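PDB 2PFZ: putative exported protein from Bordetella pertussis Tohama I, which binds pyroglutamic acid as an extracytoplasmic solute receptor and probably delivers it to a tripartite ATP-independent periplasmic (TRAP) transporter. Local coordinates for residues A[145-150]-A[277-282]; A[153-158]-A[273-278]; A[197-202]-A[266-271]. One frame throughout, in Å; residues are numbered along the deposited sequence.

Contact 1: residues A[145-150]-A[277-282]; sequences SPVTAK and KRMLDD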
loop_
_atom_site.group_PDB
_atom_site.type_symbol
_atom_site.label_atom_id
_atom_site.label_comp_id
_atom_site.label_asym_id
_atom_site.label_seq_id
_atom_site.Cartn_x
_atom_site.Cartn_y
_atom_site.Cartn_z
ATOM N N SER A 145 -8.155 -4.583 1.749
ATOM C CA SER A 145 -7.674 -4.503 3.121
ATOM C C SER A 145 -8.869 -4.400 4.057
ATOM O O SER A 145 -9.964 -4.041 3.603
ATOM C CB SER A 145 -6.829 -3.246 3.275
ATOM O OG SER A 145 -7.649 -2.086 3.254
ATOM N N PRO A 146 -8.668 -4.668 5.370
ATOM C CA PRO A 146 -9.740 -4.410 6.362
ATOM C C PRO A 146 -10.242 -2.969 6.322
ATOM O O PRO A 146 -11.433 -2.700 6.568
ATOM C CB PRO A 146 -9.033 -4.644 7.693
ATOM C CG PRO A 146 -7.990 -5.691 7.352
ATOM C CD PRO A 146 -7.471 -5.244 6.016
ATOM N N VAL A 147 -9.341 -2.030 6.023
ATOM C CA VAL A 147 -9.679 -0.611 6.178
ATOM C C VAL A 147 -10.559 -0.190 4.999
ATOM O O VAL A 147 -11.490 0.595 5.111
ATOM C CB VAL A 147 -8.378 0.251 6.339
ATOM C CG1 VAL A 147 -7.543 0.125 5.140
ATOM C CG2 VAL A 147 -8.708 1.759 6.616
ATOM N N THR A 148 -10.274 -0.791 3.868
ATOM C CA THR A 148 -10.936 -0.487 2.640
ATOM C C THR A 148 -12.312 -1.210 2.634
ATOM O O THR A 148 -13.294 -0.726 2.047
ATOM C CB THR A 148 -9.867 -0.826 1.598
ATOM O OG1 THR A 148 -9.556 0.275 0.727
ATOM C CG2 THR A 148 -9.958 -2.153 1.027
ATOM N N ALA A 149 -12.408 -2.324 3.357
ATOM C CA ALA A 149 -13.716 -2.923 3.666
ATOM C C ALA A 149 -14.562 -2.021 4.581
ATOM O O ALA A 149 -15.779 -1.852 4.358
ATOM C CB ALA A 149 -13.547 -4.335 4.289
ATOM N N LYS A 150 -13.924 -1.418 5.585
ATOM C CA LYS A 150 -14.610 -0.479 6.480
ATOM C C LYS A 150 -15.140 0.748 5.726
ATOM O O LYS A 150 -16.280 1.136 5.918
ATOM C CB LYS A 150 -13.714 -0.035 7.656
ATOM C CG LYS A 150 -14.415 0.903 8.633
ATOM C CD LYS A 150 -15.698 0.257 9.190
ATOM C CE LYS A 150 -16.244 1.028 10.403
ATOM N NZ LYS A 150 -17.027 0.108 11.322
ATOM N N LYS A 277 -13.106 11.552 8.981
ATOM C CA LYS A 277 -13.099 12.086 10.359
ATOM C C LYS A 277 -13.683 11.086 11.357
ATOM O O LYS A 277 -13.168 10.921 12.460
ATOM C CB LYS A 277 -13.845 13.412 10.466
ATOM C CG LYS A 277 -13.078 14.588 9.875
ATOM C CD LYS A 277 -13.289 15.837 10.727
ATOM C CE LYS A 277 -14.460 16.687 10.250
ATOM N NZ LYS A 277 -13.976 17.739 9.300
ATOM N N ARG A 278 -14.754 10.420 10.952
ATOM C CA ARG A 278 -15.303 9.309 11.727
ATOM C C ARG A 278 -14.250 8.211 11.921
ATOM O O ARG A 278 -14.008 7.758 13.046
ATOM C CB ARG A 278 -16.534 8.759 11.009
ATOM C CG ARG A 278 -17.031 7.430 11.491
ATOM C CD ARG A 278 -17.500 6.588 10.305
ATOM N NE ARG A 278 -18.065 7.358 9.172
ATOM C CZ ARG A 278 -19.283 7.904 9.138
ATOM N NH1 ARG A 278 -20.099 7.794 10.180
ATOM N NH2 ARG A 278 -19.682 8.577 8.061
ATOM N N MET A 279 -13.600 7.799 10.841
ATOM C CA MET A 279 -12.562 6.760 10.955
ATOM C C MET A 279 -11.334 7.173 11.784
ATOM O O MET A 279 -10.726 6.325 12.455
ATOM C CB MET A 279 -12.145 6.250 9.571
ATOM C CG MET A 279 -13.253 5.449 8.876
ATOM S SD MET A 279 -12.731 4.875 7.257
ATOM C CE MET A 279 -11.652 3.503 7.689
ATOM N N LEU A 280 -10.971 8.454 11.743
ATOM C CA LEU A 280 -9.852 8.963 12.551
ATOM C C LEU A 280 -10.244 8.991 14.029
ATOM O O LEU A 280 -9.441 8.611 14.895
ATOM C CB LEU A 280 -9.421 10.374 12.100
ATOM C CG LEU A 280 -8.353 11.083 12.980
ATOM C CD1 LEU A 280 -7.065 10.277 13.067
ATOM C CD2 LEU A 280 -8.040 12.476 12.422
ATOM N N ASP A 281 -11.476 9.431 14.309
ATOM C CA ASP A 281 -11.996 9.334 15.677
ATOM C C ASP A 281 -11.924 7.884 16.199
ATOM O O ASP A 281 -11.353 7.615 17.278
ATOM C CB ASP A 281 -13.418 9.893 15.794
ATOM C CG ASP A 281 -13.883 9.961 17.236
ATOM O OD1 ASP A 281 -13.272 10.708 18.014
ATOM O OD2 ASP A 281 -14.841 9.247 17.592
ATOM N N ASP A 282 -12.459 6.948 15.426
ATOM C CA ASP A 282 -12.436 5.549 15.808
ATOM C C ASP A 282 -10.984 5.109 16.042
ATOM O O ASP A 282 -10.680 4.414 17.024
ATOM C CB ASP A 282 -13.037 4.674 14.692
ATOM C CG ASP A 282 -14.532 4.822 14.539
ATOM O OD1 ASP A 282 -15.183 5.354 15.448
ATOM O OD2 ASP A 282 -15.061 4.370 13.488
#

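Contact 2: residues A[153-158]-A[273-278]; sequences ELVGAQ and TEVGKR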
loop_
_atom_site.group_PDB
_atom_site.type_symbol
_atom_site.label_atom_id
_atom_site.label_comp_id
_atom_site.label_asym_id
_atom_site.label_seq_id
_atom_site.Cartn_x
_atom_site.Cartn_y
_atom_site.Cartn_z
ATOM N N GLU A 153 -18.190 -0.196 3.853
ATOM C CA GLU A 153 -19.350 -0.305 4.727
ATOM C C GLU A 153 -19.864 1.079 5.101
ATOM O O GLU A 153 -21.077 1.283 5.250
ATOM C CB GLU A 153 -19.019 -1.099 5.983
ATOM C CG GLU A 153 -18.850 -2.590 5.713
ATOM C CD GLU A 153 -18.203 -3.315 6.878
ATOM O OE1 GLU A 153 -17.987 -2.695 7.945
ATOM O OE2 GLU A 153 -17.916 -4.516 6.732
ATOM N N LEU A 154 -18.946 2.029 5.259
ATOM C CA LEU A 154 -19.343 3.348 5.728
ATOM C C LEU A 154 -20.018 4.176 4.635
ATOM O O LEU A 154 -20.704 5.146 4.959
ATOM C CB LEU A 154 -18.188 4.107 6.395
ATOM C CG LEU A 154 -17.759 3.567 7.771
ATOM C CD1 LEU A 154 -16.459 4.224 8.191
ATOM C CD2 LEU A 154 -18.849 3.703 8.874
ATOM N N VAL A 155 -19.831 3.807 3.365
ATOM C CA VAL A 155 -20.522 4.493 2.272
ATOM C C VAL A 155 -21.760 3.713 1.796
ATOM O O VAL A 155 -22.433 4.125 0.846
ATOM C CB VAL A 155 -19.588 4.887 1.063
ATOM C CG1 VAL A 155 -18.519 5.884 1.505
ATOM C CG2 VAL A 155 -18.965 3.655 0.361
ATOM N N GLY A 156 -22.042 2.601 2.470
ATOM C CA GLY A 156 -23.135 1.708 2.104
ATOM C C GLY A 156 -22.836 0.760 0.963
ATOM O O GLY A 156 -23.757 0.169 0.395
ATOM N N ALA A 157 -21.555 0.606 0.606
ATOM C CA ALA A 157 -21.179 -0.401 -0.395
ATOM C C ALA A 157 -21.065 -1.776 0.269
ATOM O O ALA A 157 -21.090 -1.890 1.507
ATOM C CB ALA A 157 -19.868 -0.035 -1.108
ATOM N N GLN A 158 -20.943 -2.817 -0.547
ATOM C CA GLN A 158 -20.896 -4.183 -0.021
ATOM C C GLN A 158 -19.580 -4.808 -0.450
ATOM O O GLN A 158 -19.384 -5.123 -1.627
ATOM C CB GLN A 158 -22.115 -4.981 -0.489
ATOM C CG GLN A 158 -23.434 -4.442 0.131
ATOM C CD GLN A 158 -24.681 -5.111 -0.407
ATOM O OE1 GLN A 158 -25.676 -5.264 0.311
ATOM N NE2 GLN A 158 -24.644 -5.499 -1.680
ATOM N N THR A 273 -14.586 13.050 3.347
ATOM C CA THR A 273 -13.899 13.687 4.475
ATOM C C THR A 273 -14.629 13.373 5.780
ATOM O O THR A 273 -14.000 13.020 6.800
ATOM C CB THR A 273 -13.759 15.219 4.248
ATOM O OG1 THR A 273 -12.849 15.442 3.159
ATOM C CG2 THR A 273 -13.205 15.952 5.513
ATOM N N GLU A 274 -15.962 13.474 5.740
ATOM C CA GLU A 274 -16.782 13.131 6.907
ATOM C C GLU A 274 -16.556 11.674 7.342
ATOM O O GLU A 274 -16.373 11.413 8.533
ATOM C CB GLU A 274 -18.274 13.465 6.680
ATOM C CG GLU A 274 -19.098 13.663 7.986
ATOM C CD GLU A 274 -18.605 14.842 8.850
ATOM O OE1 GLU A 274 -17.676 15.557 8.423
ATOM O OE2 GLU A 274 -19.130 15.055 9.970
ATOM N N VAL A 275 -16.518 10.753 6.379
ATOM C CA VAL A 275 -16.148 9.336 6.623
ATOM C C VAL A 275 -14.751 9.238 7.242
ATOM O O VAL A 275 -14.546 8.551 8.251
ATOM C CB VAL A 275 -16.178 8.493 5.304
ATOM C CG1 VAL A 275 -15.609 7.077 5.528
ATOM C CG2 VAL A 275 -17.612 8.418 4.698
ATOM N N GLY A 276 -13.805 9.947 6.640
ATOM C CA GLY A 276 -12.436 10.025 7.172
ATOM C C GLY A 276 -12.358 10.499 8.629
ATOM O O GLY A 276 -11.597 9.928 9.416
ATOM N N LYS A 277 -13.106 11.552 8.981
ATOM C CA LYS A 277 -13.099 12.086 10.359
ATOM C C LYS A 277 -13.683 11.086 11.357
ATOM O O LYS A 277 -13.168 10.921 12.460
ATOM C CB LYS A 277 -13.845 13.412 10.466
ATOM C CG LYS A 277 -13.078 14.588 9.875
ATOM C CD LYS A 277 -13.289 15.837 10.727
ATOM C CE LYS A 277 -14.460 16.687 10.250
ATOM N NZ LYS A 277 -13.976 17.739 9.300
ATOM N N ARG A 278 -14.754 10.420 10.952
ATOM C CA ARG A 278 -15.303 9.309 11.727
ATOM C C ARG A 278 -14.250 8.211 11.921
ATOM O O ARG A 278 -14.008 7.758 13.046
ATOM C CB ARG A 278 -16.534 8.759 11.009
ATOM C CG ARG A 278 -17.031 7.430 11.491
ATOM C CD ARG A 278 -17.500 6.588 10.305
ATOM N NE ARG A 278 -18.065 7.358 9.172
ATOM C CZ ARG A 278 -19.283 7.904 9.138
ATOM N NH1 ARG A 278 -20.099 7.794 10.180
ATOM N NH2 ARG A 278 -19.682 8.577 8.061
#

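Contact 3: residues A[197-202]-A[266-271]; sequences KFYDTE and AELKSG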
loop_
_atom_site.group_PDB
_atom_site.type_symbol
_atom_site.label_atom_id
_atom_site.label_comp_id
_atom_site.label_asym_id
_atom_site.label_seq_id
_atom_site.Cartn_x
_atom_site.Cartn_y
_atom_site.Cartn_z
ATOM N N LYS A 197 -14.794 4.228 -15.332
ATOM C CA LYS A 197 -14.531 5.528 -14.709
ATOM C C LYS A 197 -13.498 5.344 -13.609
ATOM O O LYS A 197 -13.445 4.285 -12.981
ATOM C CB LYS A 197 -15.808 6.153 -14.097
ATOM C CG LYS A 197 -16.967 6.425 -15.085
ATOM C CD LYS A 197 -18.237 6.829 -14.341
ATOM C CE LYS A 197 -19.517 6.759 -15.217
ATOM N NZ LYS A 197 -19.262 7.087 -16.647
ATOM N N PHE A 198 -12.675 6.370 -13.392
ATOM C CA PHE A 198 -11.827 6.469 -12.203
ATOM C C PHE A 198 -11.976 7.895 -11.680
ATOM O O PHE A 198 -11.574 8.852 -12.356
ATOM C CB PHE A 198 -10.365 6.185 -12.570
ATOM C CG PHE A 198 -9.391 6.341 -11.437
ATOM C CD1 PHE A 198 -9.262 5.353 -10.470
ATOM C CD2 PHE A 198 -8.537 7.446 -11.382
ATOM C CE1 PHE A 198 -8.340 5.483 -9.407
ATOM C CE2 PHE A 198 -7.620 7.593 -10.342
ATOM C CZ PHE A 198 -7.500 6.604 -9.365
ATOM N N TYR A 199 -12.594 8.025 -10.515
ATOM C CA TYR A 199 -12.688 9.279 -9.785
ATOM C C TYR A 199 -11.387 9.445 -9.011
ATOM O O TYR A 199 -11.092 8.664 -8.099
ATOM C CB TYR A 199 -13.873 9.227 -8.826
ATOM C CG TYR A 199 -15.182 9.194 -9.577
ATOM C CD1 TYR A 199 -15.823 10.376 -9.922
ATOM C CD2 TYR A 199 -15.759 7.986 -9.973
ATOM C CE1 TYR A 199 -17.020 10.346 -10.647
ATOM C CE2 TYR A 199 -16.957 7.951 -10.679
ATOM C CZ TYR A 199 -17.567 9.141 -11.016
ATOM O OH TYR A 199 -18.743 9.126 -11.717
ATOM N N ASP A 200 -10.627 10.463 -9.402
ATOM C CA ASP A 200 -9.294 10.744 -8.860
ATOM C C ASP A 200 -9.416 11.434 -7.498
ATOM O O ASP A 200 -8.988 12.589 -7.320
ATOM C CB ASP A 200 -8.566 11.632 -9.875
ATOM C CG ASP A 200 -7.051 11.721 -9.651
ATOM O OD1 ASP A 200 -6.458 10.859 -8.955
ATOM O OD2 ASP A 200 -6.448 12.642 -10.240
ATOM N N THR A 201 -9.966 10.716 -6.521
ATOM C CA THR A 201 -10.200 11.290 -5.192
ATOM C C THR A 201 -8.928 11.550 -4.385
ATOM O O THR A 201 -8.964 12.319 -3.403
ATOM C CB THR A 201 -11.167 10.432 -4.355
ATOM O OG1 THR A 201 -10.698 9.073 -4.282
ATOM C CG2 THR A 201 -12.558 10.449 -5.013
ATOM N N GLU A 202 -7.829 10.878 -4.756
ATOM C CA GLU A 202 -6.565 11.018 -4.020
ATOM C C GLU A 202 -6.844 10.934 -2.519
ATOM O O GLU A 202 -6.280 11.696 -1.707
ATOM C CB GLU A 202 -5.825 12.339 -4.380
ATOM C CG GLU A 202 -5.655 12.567 -5.886
ATOM C CD GLU A 202 -4.717 13.721 -6.212
ATOM O OE1 GLU A 202 -4.918 14.838 -5.677
ATOM O OE2 GLU A 202 -3.772 13.491 -7.004
ATOM N N ALA A 266 -16.599 18.721 -5.142
ATOM C CA ALA A 266 -16.330 19.156 -3.780
ATOM C C ALA A 266 -17.226 18.399 -2.819
ATOM O O ALA A 266 -16.827 18.113 -1.687
ATOM C CB ALA A 266 -16.575 20.652 -3.637
ATOM N N GLU A 267 -18.447 18.108 -3.267
ATOM C CA GLU A 267 -19.426 17.347 -2.476
ATOM C C GLU A 267 -18.957 15.923 -2.191
ATOM O O GLU A 267 -19.098 15.443 -1.079
ATOM C CB GLU A 267 -20.791 17.297 -3.178
ATOM C CG GLU A 267 -21.341 18.661 -3.592
ATOM C CD GLU A 267 -21.004 19.024 -5.045
ATOM O OE1 GLU A 267 -21.852 18.770 -5.948
ATOM O OE2 GLU A 267 -19.894 19.556 -5.285
ATOM N N LEU A 268 -18.416 15.249 -3.201
ATOM C CA LEU A 268 -17.905 13.891 -2.988
ATOM C C LEU A 268 -16.740 13.924 -1.999
ATOM O O LEU A 268 -16.684 13.121 -1.058
ATOM C CB LEU A 268 -17.453 13.261 -4.306
ATOM C CG LEU A 268 -16.952 11.811 -4.282
ATOM C CD1 LEU A 268 -16.656 11.387 -5.667
ATOM C CD2 LEU A 268 -15.679 11.713 -3.515
ATOM N N LYS A 269 -15.818 14.853 -2.204
ATOM C CA LYS A 269 -14.700 15.006 -1.271
ATOM C C LYS A 269 -15.170 15.350 0.147
ATOM O O LYS A 269 -14.634 14.830 1.130
ATOM C CB LYS A 269 -13.716 16.075 -1.756
ATOM C CG LYS A 269 -12.945 15.726 -3.025
ATOM C CD LYS A 269 -11.904 16.850 -3.339
ATOM C CE LYS A 269 -12.568 18.114 -3.895
ATOM N NZ LYS A 269 -11.688 19.339 -3.850
ATOM N N SER A 270 -16.164 16.231 0.278
ATOM C CA SER A 270 -16.631 16.568 1.631
ATOM C C SER A 270 -17.273 15.378 2.348
ATOM O O SER A 270 -17.049 15.200 3.550
ATOM C CB SER A 270 -17.560 17.790 1.663
ATOM O OG SER A 270 -18.494 17.741 0.612
ATOM N N GLY A 271 -18.070 14.590 1.615
ATOM C CA GLY A 271 -18.691 13.373 2.153
ATOM C C GLY A 271 -17.660 12.344 2.615
ATOM O O GLY A 271 -17.785 11.750 3.699
#

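Contact 1: residues A[145-150]-A[277-282]
M279 of the long helix 266-287 reaches with its terminal methyl to V147 and K150 in the first half of helix 146-155, a helix-helix contact in the periplasmic binding protein fold of the DctP family. The touching is all apolar. CE of M279 lies 3.6 Å from CG2 of V147, the two side chains crossing at about a right angle, and the same CE stands 3.9 Å from CG of K150, whose chain slides past the methionine in the opposite direction. The thioether is extended as far as SD and then turns at its last torsion (chi3 76°), which brings the methyl round to both partners. Farther out, NZ of K150 and OD2 of D282 are 5.2 Å apart, so any attraction between these opposite charges is a long-range one. I151, L154 and P82 also pack on M279, while V147 touches T67; the V147 side chain lies about 9 Å from bound pyroglutamic acid. V147 sits in the first turn, which follows Y144 of the ligand pocket. There S145 is the N-cap, its OG accepting a weak bond from V147 N and a sounder one from T148 N, at 3.0 Å with an N-H...O angle of 148°.

Contact 2: residues A[153-158]-A[273-278]
The bond from K277 N to T273 O, 2.8 Å long, belongs to the helical turn that carries V275, with R278 just after it; these two residues meet L154 and V155 at the far end of helix 146-155. No hydrogen bond crosses the gap, and aliphatic groups do the touching. Both methyls of L154 press on R278 CD from one side: CD1 at 3.3 Å, a tight approach, and CD2 at 3.5 Å. Bends at chi2 and chi3 fold the arginine back as leucine and arginine run past each other in opposite senses. NE of R278 is buried here without a polar partner in the model, and CG2 of V275 meets the guanidinium at its edge, in plane. The two branches of V275 divide the work. CG1, anti to the backbone N (chi1 172°), packs 4.0 Å from L154 CD1, whereas CG2 meets V155 CG1 at 4.2 Å. G156 forms a Schellman motif, its positive phi of 80° suiting glycine. From there the chain enters strand 158-161, parallel to 140-143 in a beta-alpha-beta unit; G156 bonds through its backbone to G138, V155 packs on V133, M136 and L272, and helix 266-287 crosses helix 146-155.

Contact 3: residues A[197-202]-A[266-271]
The phenol ring of Y199 meets L268 obliquely, with the leucine CD1 4.5 Å from ring atom CD1, a light contact between buried side chains. What fixes the ring is its far end, where the hydroxyl is hydrogen-bonded to I130 N and R128 O, while I262 packs against the same side chain. On the preceding residue of strand 197-199, the F198 ring meets that of F125, their planes inclined at about 50°. The closer approach to helix 266-287 comes from T201, whose CG2 stands 3.7 Å from CD2 of L268, the two side chains crossing at about a right angle. Thus the two methyls of one leucine serve different partners, CD1 the tyrosine and CD2 the threonine. With chi1 at 54°, the T201 hydroxyl sits between the backbone N and the carbonyl carbon, and CG2 is turned to the helix; OG1 is hydrogen-bonded to the backbone O of Q122, a residue of the pyroglutamic acid pocket. An inverse gamma turn centred on D200, with a weak bond of 2.8 Å from T201 N to Y199 O, bends the chain between the two contacting residues. Strand 197-199 lies between 123-126 and the parallel strand 260-262, which leads directly into this helix: the mixed sheet with flanking helices is that of a periplasmic binding protein lobe.

How the contacts relate
All three contacts use helix 266-287. Going along it from its start, contact 3 comes first, then contact 2, then contact 1. Contacts 1 and 2, with centres 7 Å apart, share K277 and R278 and pair this helix with helix 146-155; M279 CG lies 3.5 Å from L154 CD1, so the two pack against each other. Contact 3 stands apart, its centre 13 Å from that of contact 2 and 17 Å from that of contact 1, and joins the helix to strand 197-199 and the turn after it. In sequence it is nested within the loops closed by the other two. One late helix thereby ties together two parts of the chain that lie beside ligand-pocket residues, Y144 in sequence and Q122 through T201.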